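TRAP-type C4-dicarboxylate:H+ symport system substrate-binding component DctP (Shewanella oneidensis, PDB 4MX6) probably captures C4-dicarboxylates such as succinate in the periplasm and hands them to a TRAP-type proton symporter in the inner membrane. Local coordinates at residues Gln113-Pro118 with Ser183-Gln189; Gly136-Leu140 with Leu151-His155; Lys228-Val232 with Ile292-Ser298; Gln233-Ser239 with Leu297-Leu303. All blocks are in the same frame, centred on the assembly; numbering follows the deposited sequence.

Contact 1: Gln113-Pro118 with Ser183-Gln189; sequences QVFDLP and SDVLAAQ
D116 and S183 meet through a short hydrogen bond: S183 OG donates to D116 OD2 at 2.7 Å, reaching the anti side of that oxygen from 33° out of the carboxylate plane. The tight part of the contact lies beside this bond. V185 sets one methyl on each neighbour, CG1 resting 3.5 Å from D116 CB and CG2 lying 3.7 Å from Q113 CB, while the L186 side chain crosses that of D116 at about a right angle, CD2 on D116 CB. With OG anti to its own backbone N (chi1 162°), S183 also accepts from L186 N at 3.1 Å as the N-cap of helix 184-191; D116 OD2 takes its hydroxyl proton, and D116 OD1 is bonded to S103. The side chains of R179 and K104, both succinate-binding, lie about 7 Å from those of L186 and S183 respectively. The two flanks are looser and wet. At one, a water donates to D116 O and, at 2.8 Å, to Q189 OE1, whose NE2 is bonded to E218; P118 CB lies 3.4 Å from that OE1. At the other, a second water joins Q113 OE1 to D184 OD2, with Q113 NE2 bonded to Q325 and D184 OD1 salt-bridged to K199.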
loop_
_atom_site.group_PDB
_atom_site.type_symbol
_atom_site.label_atom_id
_atom_site.label_comp_id
_atom_site.label_asym_id
_atom_site.label_seq_id
_atom_site.Cartn_x
_atom_site.Cartn_y
_atom_site.Cartn_z
ATOM N N GLN A 113 7.956 -7.757 4.912
ATOM C CA GLN A 113 8.829 -6.605 5.118
ATOM C C GLN A 113 9.695 -6.307 3.903
ATOM O O GLN A 113 10.115 -5.170 3.702
ATOM C CB GLN A 113 9.718 -6.824 6.350
ATOM C CG GLN A 113 8.950 -6.716 7.639
ATOM C CD GLN A 113 9.824 -6.779 8.869
ATOM O OE1 GLN A 113 9.649 -5.992 9.798
ATOM N NE2 GLN A 113 10.764 -7.716 8.897
ATOM N N VAL A 114 9.993 -7.330 3.102
ATOM C CA VAL A 114 10.775 -7.133 1.891
ATOM C C VAL A 114 10.199 -6.008 1.022
ATOM O O VAL A 114 10.949 -5.230 0.437
ATOM C CB VAL A 114 10.927 -8.448 1.096
ATOM C CG1 VAL A 114 9.590 -8.979 0.595
ATOM C CG2 VAL A 114 11.915 -8.252 -0.057
ATOM N N PHE A 115 8.876 -5.918 0.951
ATOM C CA PHE A 115 8.243 -4.933 0.094
ATOM C C PHE A 115 8.499 -3.486 0.513
ATOM O O PHE A 115 8.345 -2.581 -0.302
ATOM C CB PHE A 115 6.739 -5.193 0.015
ATOM C CG PHE A 115 6.361 -6.331 -0.895
ATOM C CD1 PHE A 115 6.427 -6.182 -2.275
ATOM C CD2 PHE A 115 5.902 -7.536 -0.370
ATOM C CE1 PHE A 115 6.052 -7.214 -3.107
ATOM C CE2 PHE A 115 5.525 -8.572 -1.205
ATOM C CZ PHE A 115 5.600 -8.407 -2.577
ATOM N N ASP A 116 8.852 -3.265 1.779
ATOM C CA ASP A 116 9.072 -1.923 2.307
ATOM C C ASP A 116 10.496 -1.418 2.097
ATOM O O ASP A 116 10.779 -0.263 2.380
ATOM C CB ASP A 116 8.790 -1.906 3.807
ATOM C CG ASP A 116 7.314 -1.874 4.142
ATOM O OD1 ASP A 116 6.511 -1.614 3.226
ATOM O OD2 ASP A 116 6.974 -2.092 5.331
ATOM N N LEU A 117 11.414 -2.278 1.666
ATOM C CA LEU A 117 12.821 -1.864 1.599
ATOM C C LEU A 117 13.011 -0.702 0.613
ATOM O O LEU A 117 12.540 -0.754 -0.525
ATOM C CB LEU A 117 13.724 -3.044 1.237
ATOM C CG LEU A 117 13.804 -4.146 2.299
ATOM C CD1 LEU A 117 14.645 -5.301 1.801
ATOM C CD2 LEU A 117 14.365 -3.626 3.617
ATOM N N PRO A 118 13.708 0.353 1.047
ATOM C CA PRO A 118 13.797 1.536 0.190
ATOM C C PRO A 118 14.651 1.307 -1.055
ATOM O O PRO A 118 15.754 0.765 -0.972
ATOM C CB PRO A 118 14.416 2.586 1.116
ATOM C CG PRO A 118 15.090 1.782 2.222
ATOM C CD PRO A 118 14.225 0.597 2.406
ATOM N N SER A 183 5.068 0.176 10.252
ATOM C CA SER A 183 6.105 -0.725 9.771
ATOM C C SER A 183 7.442 -0.368 10.390
ATOM O O SER A 183 7.887 0.773 10.307
ATOM C CB SER A 183 6.232 -0.590 8.260
ATOM O OG SER A 183 7.469 -1.118 7.814
ATOM N N ASP A 184 8.099 -1.352 10.988
ATOM C CA ASP A 184 9.461 -1.156 11.484
ATOM C C ASP A 184 10.451 -0.816 10.356
ATOM O O ASP A 184 11.434 -0.104 10.577
ATOM C CB ASP A 184 9.972 -2.414 12.194
ATOM C CG ASP A 184 9.281 -2.683 13.516
ATOM O OD1 ASP A 184 8.739 -1.742 14.122
ATOM O OD2 ASP A 184 9.339 -3.852 13.972
ATOM N N VAL A 185 10.229 -1.360 9.160
ATOM C CA VAL A 185 11.134 -1.066 8.055
ATOM C C VAL A 185 11.003 0.414 7.672
ATOM O O VAL A 185 12.015 1.088 7.443
ATOM C CB VAL A 185 10.861 -1.963 6.821
ATOM C CG1 VAL A 185 11.738 -1.534 5.656
ATOM C CG2 VAL A 185 11.105 -3.436 7.144
ATOM N N LEU A 186 9.770 0.924 7.602
ATOM C CA LEU A 186 9.582 2.319 7.215
ATOM C C LEU A 186 10.106 3.266 8.295
ATOM O O LEU A 186 10.661 4.317 7.987
ATOM C CB LEU A 186 8.120 2.597 6.855
ATOM C CG LEU A 186 7.623 1.710 5.712
ATOM C CD1 LEU A 186 6.173 2.022 5.424
ATOM C CD2 LEU A 186 8.470 1.878 4.454
ATOM N N ALA A 187 9.982 2.888 9.564
ATOM C CA ALA A 187 10.592 3.684 10.626
ATOM C C ALA A 187 12.110 3.723 10.418
ATOM O O ALA A 187 12.738 4.779 10.524
ATOM C CB ALA A 187 10.249 3.124 11.988
ATOM N N ALA A 188 12.704 2.571 10.128
ATOM C CA ALA A 188 14.144 2.488 9.924
ATOM C C ALA A 188 14.596 3.314 8.718
ATOM O O ALA A 188 15.674 3.923 8.744
ATOM C CB ALA A 188 14.571 1.038 9.772
ATOM N N GLN A 189 13.779 3.357 7.667
ATOM C CA GLN A 189 14.061 4.171 6.500
ATOM C C GLN A 189 14.291 5.623 6.920
ATOM O O GLN A 189 15.241 6.270 6.495
ATOM C CB GLN A 189 12.875 4.068 5.522
ATOM C CG GLN A 189 12.954 4.986 4.335
ATOM C CD GLN A 189 11.721 4.865 3.477
ATOM O OE1 GLN A 189 11.653 4.033 2.577
ATOM N NE2 GLN A 189 10.718 5.665 3.778
HETATM O O HOH W 1 10.734 -6.021 12.631
HETATM O O HOH W 2 9.844 2.300 1.402
#

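Contact 2: Gly136-Leu140 with Leu151-His155; sequences GQALL and LGYLH
L151 opens the strand segment by passing close to L140, whose CD2 lies 4.5 Å from the L151 backbone N; the L151 side chain itself turns off toward helix 260-295. At G152 the same methyl comes nearer, 3.9 Å from the amide N. L151 and G152 together face V248 on strand 243-251, a classic beta bulge in the two-stranded antiparallel sheet formed with strand 148-158. Next comes Y153, which carries most of the contact. Its CG is anti to the carbonyl carbon (chi1 -70°), and the ring reaches the carbonyl of G136 in helix 134-139. L140 CD2 lies over one ring face as a CH-pi contact, 4.0 Å from the centroid and offset toward the rim, and is 3.8 Å from Y153 CE2. With an alanine here, G136 O would probably lose its tyrosine donor and the L140 methyl the ring face it lies on. At the ring edge, in plane, is that G136 O, which accepts a 2.7 Å hydrogen bond from Y153 OH; the donor is tilted 19° from the carbonyl plane. L139 CB sits 3.4 Å from the same hydroxyl.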
loop_
_atom_site.group_PDB
_atom_site.type_symbol
_atom_site.label_atom_id
_atom_site.label_comp_id
_atom_site.label_asym_id
_atom_site.label_seq_id
_atom_site.Cartn_x
_atom_site.Cartn_y
_atom_site.Cartn_z
ATOM N N GLY A 136 7.204 -14.234 -4.695
ATOM C CA GLY A 136 6.029 -13.402 -4.515
ATOM C C GLY A 136 4.766 -14.221 -4.327
ATOM O O GLY A 136 3.910 -13.894 -3.500
ATOM N N GLN A 137 4.633 -15.289 -5.099
ATOM C CA GLN A 137 3.435 -16.104 -4.983
ATOM C C GLN A 137 3.406 -16.814 -3.638
ATOM O O GLN A 137 2.360 -16.921 -3.002
ATOM C CB GLN A 137 3.325 -17.086 -6.155
ATOM C CG GLN A 137 3.016 -16.391 -7.468
ATOM C CD GLN A 137 1.636 -15.772 -7.448
ATOM O OE1 GLN A 137 0.630 -16.486 -7.464
ATOM N NE2 GLN A 137 1.573 -14.452 -7.396
ATOM N N ALA A 138 4.560 -17.293 -3.186
ATOM C CA ALA A 138 4.629 -17.956 -1.891
ATOM C C ALA A 138 4.229 -17.000 -0.757
ATOM O O ALA A 138 3.621 -17.419 0.218
ATOM C CB ALA A 138 6.013 -18.533 -1.654
ATOM N N LEU A 139 4.553 -15.721 -0.897
ATOM C CA LEU A 139 4.232 -14.744 0.132
ATOM C C LEU A 139 2.716 -14.591 0.340
ATOM O O LEU A 139 2.284 -14.189 1.415
ATOM C CB LEU A 139 4.893 -13.395 -0.184
ATOM C CG LEU A 139 6.393 -13.332 0.134
ATOM C CD1 LEU A 139 7.052 -12.148 -0.502
ATOM C CD2 LEU A 139 6.631 -13.280 1.632
ATOM N N LEU A 140 1.914 -14.934 -0.664
ATOM C CA LEU A 140 0.457 -14.876 -0.505
ATOM C C LEU A 140 -0.026 -15.843 0.578
ATOM O O LEU A 140 -1.111 -15.650 1.150
ATOM C CB LEU A 140 -0.267 -15.175 -1.820
ATOM C CG LEU A 140 -0.147 -14.093 -2.893
ATOM C CD1 LEU A 140 -0.606 -14.591 -4.246
ATOM C CD2 LEU A 140 -0.939 -12.858 -2.493
ATOM N N LEU A 151 -5.212 -13.603 -1.339
ATOM C CA LEU A 151 -5.943 -13.859 -2.572
ATOM C C LEU A 151 -5.340 -13.203 -3.806
ATOM O O LEU A 151 -5.564 -13.674 -4.911
ATOM C CB LEU A 151 -7.406 -13.437 -2.395
ATOM C CG LEU A 151 -8.150 -14.275 -1.357
ATOM C CD1 LEU A 151 -9.551 -13.742 -1.156
ATOM C CD2 LEU A 151 -8.187 -15.735 -1.793
ATOM N N GLY A 152 -4.567 -12.142 -3.634
ATOM C CA GLY A 152 -3.919 -11.499 -4.756
ATOM C C GLY A 152 -3.221 -10.226 -4.313
ATOM O O GLY A 152 -3.394 -9.771 -3.184
ATOM N N TYR A 153 -2.423 -9.677 -5.218
ATOM C CA TYR A 153 -1.766 -8.390 -5.047
ATOM C C TYR A 153 -2.540 -7.344 -5.845
ATOM O O TYR A 153 -2.945 -7.589 -6.986
ATOM C CB TYR A 153 -0.335 -8.437 -5.562
ATOM C CG TYR A 153 0.610 -9.276 -4.731
ATOM C CD1 TYR A 153 1.089 -8.807 -3.518
ATOM C CD2 TYR A 153 1.054 -10.516 -5.175
ATOM C CE1 TYR A 153 1.985 -9.543 -2.771
ATOM C CE2 TYR A 153 1.940 -11.271 -4.418
ATOM C CZ TYR A 153 2.397 -10.779 -3.217
ATOM O OH TYR A 153 3.297 -11.479 -2.443
ATOM N N LEU A 154 -2.693 -6.156 -5.272
ATOM C CA LEU A 154 -3.321 -5.030 -5.948
ATOM C C LEU A 154 -2.344 -3.857 -5.886
ATOM O O LEU A 154 -1.836 -3.529 -4.816
ATOM C CB LEU A 154 -4.650 -4.681 -5.273
ATOM C CG LEU A 154 -5.337 -3.412 -5.758
ATOM C CD1 LEU A 154 -5.785 -3.527 -7.208
ATOM C CD2 LEU A 154 -6.532 -3.092 -4.866
ATOM N N HIS A 155 -2.097 -3.236 -7.027
ATOM C CA HIS A 155 -1.166 -2.115 -7.071
ATOM C C HIS A 155 -1.749 -0.796 -6.595
ATOM O O HIS A 155 -2.940 -0.517 -6.772
ATOM C CB HIS A 155 -0.662 -1.907 -8.500
ATOM C CG HIS A 155 0.089 -3.082 -9.026
ATOM N ND1 HIS A 155 -0.000 -3.573 -10.309
ATOM C CD2 HIS A 155 0.978 -3.872 -8.386
ATOM C CE1 HIS A 155 0.803 -4.623 -10.423
ATOM N NE2 HIS A 155 1.398 -4.824 -9.264
#

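Contact 3: Lys228-Val232 with Ile292-Ser298; sequences KFYEV and ILDSKLS
Y230 presents one ring face to I292, whose CG1 stands 4.0 Å from the ring centroid, 20° off the normal, in a CH-pi contact. The tyrosine holds CG between its backbone N and carbonyl carbon (chi1 68°), a rotamer that swings the ring toward helix 260-295. E231 CG covers the opposite face near the rim, sandwiching the ring between an isoleucine and its own sequence neighbour. I292 CG2 touches Y230 CB at 3.9 Å. S295 repeats the tyrosine's choice of first torsion (chi1 78°): its OG turns back to donate to I292 O at 2.7 Å, in the carbonyl plane on a lone pair, and accepts from L297 N, an ST turn at the helix C terminus. That same OG lies obliquely 3.5 Å from Y230 CE2. L297 CD1 packs against E231 CG, and S298 CB rests 3.6 Å from Y230 O. One water lies 2.7 Å from both Y230 O and L297 O. The 3-10 turn at 229-231 follows helix 221-226, whose W221, T224 and Y225 also pack on I292. Strand 235-237 lies alongside, with I236 touching Y230, I292 and S298.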
loop_
_atom_site.group_PDB
_atom_site.type_symbol
_atom_site.label_atom_id
_atom_site.label_comp_id
_atom_site.label_asym_id
_atom_site.label_seq_id
_atom_site.Cartn_x
_atom_site.Cartn_y
_atom_site.Cartn_z
ATOM N N LYS A 228 -5.800 15.143 -0.391
ATOM C CA LYS A 228 -5.446 16.573 -0.374
ATOM C C LYS A 228 -4.194 16.866 0.443
ATOM O O LYS A 228 -4.027 17.980 0.950
ATOM C CB LYS A 228 -6.622 17.459 0.078
ATOM C CG LYS A 228 -7.894 17.214 -0.714
ATOM C CD LYS A 228 -7.704 17.396 -2.200
ATOM C CE LYS A 228 -8.795 16.700 -2.996
ATOM N NZ LYS A 228 -8.411 16.516 -4.415
ATOM N N PHE A 229 -3.288 15.903 0.533
ATOM C CA PHE A 229 -2.040 16.150 1.237
ATOM C C PHE A 229 -1.278 17.313 0.581
ATOM O O PHE A 229 -0.561 18.046 1.258
ATOM C CB PHE A 229 -1.129 14.916 1.259
ATOM C CG PHE A 229 -1.702 13.690 1.957
ATOM C CD1 PHE A 229 -2.730 13.763 2.888
ATOM C CD2 PHE A 229 -1.168 12.442 1.662
ATOM C CE1 PHE A 229 -3.212 12.602 3.496
ATOM C CE2 PHE A 229 -1.627 11.307 2.260
ATOM C CZ PHE A 229 -2.652 11.374 3.172
ATOM N N TYR A 230 -1.428 17.460 -0.733
ATOM C CA TYR A 230 -0.723 18.511 -1.460
ATOM C C TYR A 230 -1.202 19.916 -1.079
ATOM O O TYR A 230 -0.521 20.892 -1.383
ATOM C CB TYR A 230 -0.835 18.306 -2.977
ATOM C CG TYR A 230 -2.231 18.506 -3.542
ATOM C CD1 TYR A 230 -3.192 17.513 -3.452
ATOM C CD2 TYR A 230 -2.592 19.694 -4.168
ATOM C CE1 TYR A 230 -4.470 17.688 -3.977
ATOM C CE2 TYR A 230 -3.866 19.879 -4.685
ATOM C CZ TYR A 230 -4.806 18.878 -4.578
ATOM O OH TYR A 230 -6.079 19.032 -5.102
ATOM N N GLU A 231 -2.367 20.035 -0.435
ATOM C CA GLU A 231 -2.866 21.340 -0.001
ATOM C C GLU A 231 -2.236 21.789 1.317
ATOM O O GLU A 231 -2.412 22.945 1.712
ATOM C CB GLU A 231 -4.390 21.320 0.118
ATOM C CG GLU A 231 -5.075 21.067 -1.220
ATOM C CD GLU A 231 -6.594 21.153 -1.172
ATOM O OE1 GLU A 231 -7.174 21.279 -0.077
ATOM O OE2 GLU A 231 -7.207 21.064 -2.252
ATOM N N VAL A 232 -1.484 20.908 1.972
ATOM C CA VAL A 232 -0.903 21.209 3.281
ATOM C C VAL A 232 0.579 20.825 3.345
ATOM O O VAL A 232 1.161 20.693 4.426
ATOM C CB VAL A 232 -1.703 20.533 4.422
ATOM C CG1 VAL A 232 -3.035 21.235 4.610
ATOM C CG2 VAL A 232 -1.893 19.056 4.158
ATOM N N ILE A 292 -2.387 17.528 -9.424
ATOM C CA ILE A 292 -1.642 18.229 -8.381
ATOM C C ILE A 292 -0.831 19.379 -8.980
ATOM O O ILE A 292 -0.842 20.503 -8.471
ATOM C CB ILE A 292 -0.751 17.261 -7.595
ATOM C CG1 ILE A 292 -1.630 16.340 -6.746
ATOM C CG2 ILE A 292 0.233 18.030 -6.708
ATOM C CD1 ILE A 292 -0.893 15.149 -6.184
ATOM N N LEU A 293 -0.145 19.115 -10.080
ATOM C CA LEU A 293 0.599 20.171 -10.755
ATOM C C LEU A 293 -0.338 21.307 -11.194
ATOM O O LEU A 293 -0.019 22.492 -11.009
ATOM C CB LEU A 293 1.373 19.598 -11.943
ATOM C CG LEU A 293 2.455 18.573 -11.588
ATOM C CD1 LEU A 293 3.208 18.156 -12.841
ATOM C CD2 LEU A 293 3.418 19.072 -10.510
ATOM N N ASP A 294 -1.490 20.947 -11.765
ATOM C CA ASP A 294 -2.454 21.947 -12.240
ATOM C C ASP A 294 -2.864 22.911 -11.125
ATOM O O ASP A 294 -3.160 24.078 -11.382
ATOM C CB ASP A 294 -3.733 21.281 -12.772
ATOM C CG ASP A 294 -3.535 20.550 -14.086
ATOM O OD1 ASP A 294 -2.504 20.757 -14.761
ATOM O OD2 ASP A 294 -4.436 19.757 -14.443
ATOM N N SER A 295 -2.921 22.418 -9.892
ATOM C CA SER A 295 -3.403 23.227 -8.770
ATOM C C SER A 295 -2.462 24.373 -8.425
ATOM O O SER A 295 -2.890 25.379 -7.859
ATOM C CB SER A 295 -3.587 22.358 -7.527
ATOM O OG SER A 295 -2.342 22.081 -6.899
ATOM N N LYS A 296 -1.184 24.210 -8.752
ATOM C CA LYS A 296 -0.143 25.177 -8.406
ATOM C C LYS A 296 0.030 25.373 -6.891
ATOM O O LYS A 296 0.626 26.357 -6.468
ATOM C CB LYS A 296 -0.384 26.514 -9.137
ATOM C CG LYS A 296 -0.298 26.348 -10.658
ATOM C CD LYS A 296 -0.661 27.599 -11.446
ATOM C CE LYS A 296 -0.946 27.247 -12.910
ATOM N NZ LYS A 296 -1.984 28.127 -13.522
ATOM N N LEU A 297 -0.454 24.436 -6.079
ATOM C CA LEU A 297 -0.395 24.584 -4.625
ATOM C C LEU A 297 0.845 23.987 -3.992
ATOM O O LEU A 297 1.186 24.305 -2.861
ATOM C CB LEU A 297 -1.628 23.971 -3.970
ATOM C CG LEU A 297 -2.950 24.687 -4.274
ATOM C CD1 LEU A 297 -4.120 23.977 -3.595
ATOM C CD2 LEU A 297 -2.888 26.139 -3.844
ATOM N N SER A 298 1.510 23.103 -4.716
ATOM C CA SER A 298 2.671 22.427 -4.173
ATOM C C SER A 298 3.728 22.285 -5.252
ATOM O O SER A 298 3.427 21.945 -6.401
ATOM C CB SER A 298 2.276 21.057 -3.618
ATOM O OG SER A 298 3.329 20.489 -2.860
HETATM O O HOH W 3 0.164 23.359 -0.537
#

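Contact 4: Gln233-Ser239 with Leu297-Leu303; sequences QSHITES and LSQLVTL
S298 OG hydrogen-bonds to Q233 O just before a parallel strand pair, 235-237 beside 299-301, the latter outermost in a four-stranded mixed sheet. The backbone ladder has H235 opposite Q299, I236 opposite L300 and T237 opposite V301, with bonds from Q299 N to S234 O, I236 N to Q299 O, V301 N to I236 O and E238 N to V301 O, all 2.8-2.9 Å. From CB to tip, S298 is short: CB lies 3.4 Å from Q233 O and 4.0 Å from I236 CD1, and OG, anti to the backbone N (chi1 -169°), donates to Q233 O at 2.8 Å from above the carbonyl plane while resting 3.4 Å from I236 CG1. Replacement by alanine would probably leave Q233 O without this donor and I236 CG1 without the oxygen beside it. H235 and Q299 point the same way on one sheet face, ring and amide planes 31° apart, and V301 CG2 reaches the edge of that ring. T237 shares this face; its OG1, which bonds to L167 N, abuts V301 CB. On the other face I236 lies against W221, and L300 CD1 approaches E238 OE1, salt-bridged to K289. T237 CG2, still in the ladder, meets L303 CD2 at 3.8 Å.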
loop_
_atom_site.group_PDB
_atom_site.type_symbol
_atom_site.label_atom_id
_atom_site.label_comp_id
_atom_site.label_asym_id
_atom_site.label_seq_id
_atom_site.Cartn_x
_atom_site.Cartn_y
_atom_site.Cartn_z
ATOM N N GLN A 233 1.180 20.699 2.168
ATOM C CA GLN A 233 2.611 20.415 2.027
ATOM C C GLN A 233 3.144 21.291 0.904
ATOM O O GLN A 233 2.627 21.229 -0.207
ATOM C CB GLN A 233 2.845 18.940 1.683
ATOM C CG GLN A 233 2.390 17.991 2.763
ATOM C CD GLN A 233 3.449 17.815 3.831
ATOM O OE1 GLN A 233 4.224 16.870 3.783
ATOM N NE2 GLN A 233 3.478 18.704 4.803
ATOM N N SER A 234 4.179 22.085 1.158
ATOM C CA SER A 234 4.656 23.003 0.132
ATOM C C SER A 234 5.477 22.344 -0.984
ATOM O O SER A 234 5.595 22.930 -2.068
ATOM C CB SER A 234 5.454 24.163 0.750
ATOM O OG SER A 234 6.640 23.691 1.362
ATOM N N HIS A 235 6.051 21.163 -0.733
ATOM C CA HIS A 235 6.968 20.533 -1.684
ATOM C C HIS A 235 6.775 19.037 -1.768
ATOM O O HIS A 235 6.698 18.357 -0.748
ATOM C CB HIS A 235 8.403 20.800 -1.259
ATOM C CG HIS A 235 8.825 22.208 -1.473
ATOM N ND1 HIS A 235 8.599 23.214 -0.557
ATOM C CD2 HIS A 235 9.439 22.786 -2.530
ATOM C CE1 HIS A 235 9.064 24.351 -1.041
ATOM N NE2 HIS A 235 9.574 24.117 -2.237
ATOM N N ILE A 236 6.713 18.526 -2.993
ATOM C CA ILE A 236 6.618 17.086 -3.239
ATOM C C ILE A 236 7.851 16.686 -4.018
ATOM O O ILE A 236 8.118 17.232 -5.085
ATOM C CB ILE A 236 5.360 16.728 -4.061
ATOM C CG1 ILE A 236 4.115 17.261 -3.370
ATOM C CG2 ILE A 236 5.277 15.212 -4.304
ATOM C CD1 ILE A 236 2.843 17.106 -4.182
ATOM N N THR A 237 8.612 15.748 -3.479
ATOM C CA THR A 237 9.834 15.295 -4.108
ATOM C C THR A 237 9.562 13.941 -4.775
ATOM O O THR A 237 9.129 12.986 -4.122
ATOM C CB THR A 237 10.959 15.212 -3.070
ATOM O OG1 THR A 237 11.202 16.516 -2.516
ATOM C CG2 THR A 237 12.242 14.727 -3.701
ATOM N N GLU A 238 9.751 13.899 -6.089
ATOM C CA GLU A 238 9.476 12.703 -6.884
ATOM C C GLU A 238 10.640 11.724 -6.764
ATOM O O GLU A 238 11.496 11.619 -7.633
ATOM C CB GLU A 238 9.195 13.081 -8.337
ATOM C CG GLU A 238 8.673 11.927 -9.190
ATOM C CD GLU A 238 8.048 12.402 -10.503
ATOM O OE1 GLU A 238 8.124 13.602 -10.808
ATOM O OE2 GLU A 238 7.468 11.580 -11.236
ATOM N N SER A 239 10.627 11.009 -5.652
ATOM C CA SER A 239 11.695 10.135 -5.229
ATOM C C SER A 239 11.494 8.680 -5.665
ATOM O O SER A 239 12.462 7.941 -5.779
ATOM C CB SER A 239 11.778 10.217 -3.713
ATOM O OG SER A 239 10.483 10.116 -3.149
ATOM N N LEU A 297 -0.454 24.436 -6.079
ATOM C CA LEU A 297 -0.395 24.584 -4.625
ATOM C C LEU A 297 0.845 23.987 -3.992
ATOM O O LEU A 297 1.186 24.305 -2.861
ATOM C CB LEU A 297 -1.628 23.971 -3.970
ATOM C CG LEU A 297 -2.950 24.687 -4.274
ATOM C CD1 LEU A 297 -4.120 23.977 -3.595
ATOM C CD2 LEU A 297 -2.888 26.139 -3.844
ATOM N N SER A 298 1.510 23.103 -4.716
ATOM C CA SER A 298 2.671 22.427 -4.173
ATOM C C SER A 298 3.728 22.285 -5.252
ATOM O O SER A 298 3.427 21.945 -6.401
ATOM C CB SER A 298 2.276 21.057 -3.618
ATOM O OG SER A 298 3.329 20.489 -2.860
ATOM N N GLN A 299 4.970 22.553 -4.880
ATOM C CA GLN A 299 6.058 22.563 -5.844
ATOM C C GLN A 299 6.643 21.179 -6.021
ATOM O O GLN A 299 7.057 20.551 -5.057
ATOM C CB GLN A 299 7.173 23.494 -5.372
ATOM C CG GLN A 299 6.813 24.958 -5.307
ATOM C CD GLN A 299 7.997 25.839 -5.671
ATOM O OE1 GLN A 299 8.624 25.649 -6.716
ATOM N NE2 GLN A 299 8.317 26.791 -4.808
ATOM N N LEU A 300 6.720 20.739 -7.270
ATOM C CA LEU A 300 7.372 19.491 -7.623
ATOM C C LEU A 300 8.895 19.638 -7.594
ATOM O O LEU A 300 9.455 20.569 -8.175
ATOM C CB LEU A 300 6.944 19.069 -9.023
ATOM C CG LEU A 300 7.702 17.844 -9.521
ATOM C CD1 LEU A 300 7.221 16.628 -8.757
ATOM C CD2 LEU A 300 7.535 17.676 -11.030
ATOM N N VAL A 301 9.556 18.690 -6.943
ATOM C CA VAL A 301 11.008 18.652 -6.821
ATOM C C VAL A 301 11.459 17.367 -7.509
ATOM O O VAL A 301 10.979 16.281 -7.192
ATOM C CB VAL A 301 11.438 18.632 -5.327
ATOM C CG1 VAL A 301 12.932 18.517 -5.193
ATOM C CG2 VAL A 301 10.932 19.884 -4.602
ATOM N N THR A 302 12.347 17.507 -8.481
ATOM C CA THR A 302 12.866 16.387 -9.248
ATOM C C THR A 302 14.279 16.083 -8.754
ATOM O O THR A 302 14.976 16.986 -8.327
ATOM C CB THR A 302 12.872 16.761 -10.758
ATOM O OG1 THR A 302 11.516 16.884 -11.216
ATOM C CG2 THR A 302 13.599 15.735 -11.592
ATOM N N LEU A 303 14.689 14.818 -8.792
ATOM C CA LEU A 303 16.041 14.422 -8.384
ATOM C C LEU A 303 16.921 14.188 -9.599
ATOM O O LEU A 303 16.520 13.496 -10.532
ATOM C CB LEU A 303 16.015 13.126 -7.579
ATOM C CG LEU A 303 15.202 13.129 -6.287
ATOM C CD1 LEU A 303 15.349 11.793 -5.559
ATOM C CD2 LEU A 303 15.614 14.273 -5.388
HETATM O O HOH W 4 12.813 12.790 -9.626
#

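How the contacts relate
From the N terminus, contact 1 opens first at 113-118 and closes at 183-189, a loop that contains the whole of contact 2, where strand 148-158 comes back against helix 134-139. The two touch: F115 CZ packs 3.8 Å from Y153 CE1. Contacts 3 and 4 come after contact 1 has closed, in series with it, and cross each other: 228-232 and 233-239 are followed by 292-298 and 297-303, and the two share L297 and S298. Together they tie the run from helix 221-226 into strand 235-237 to the end of helix 260-295 and strand 299-301. L293 CD2 meets L300 CB between them. Contacts 2 and 3 lie on opposite sides of the chain's centre, their own centres about 33 Å apart.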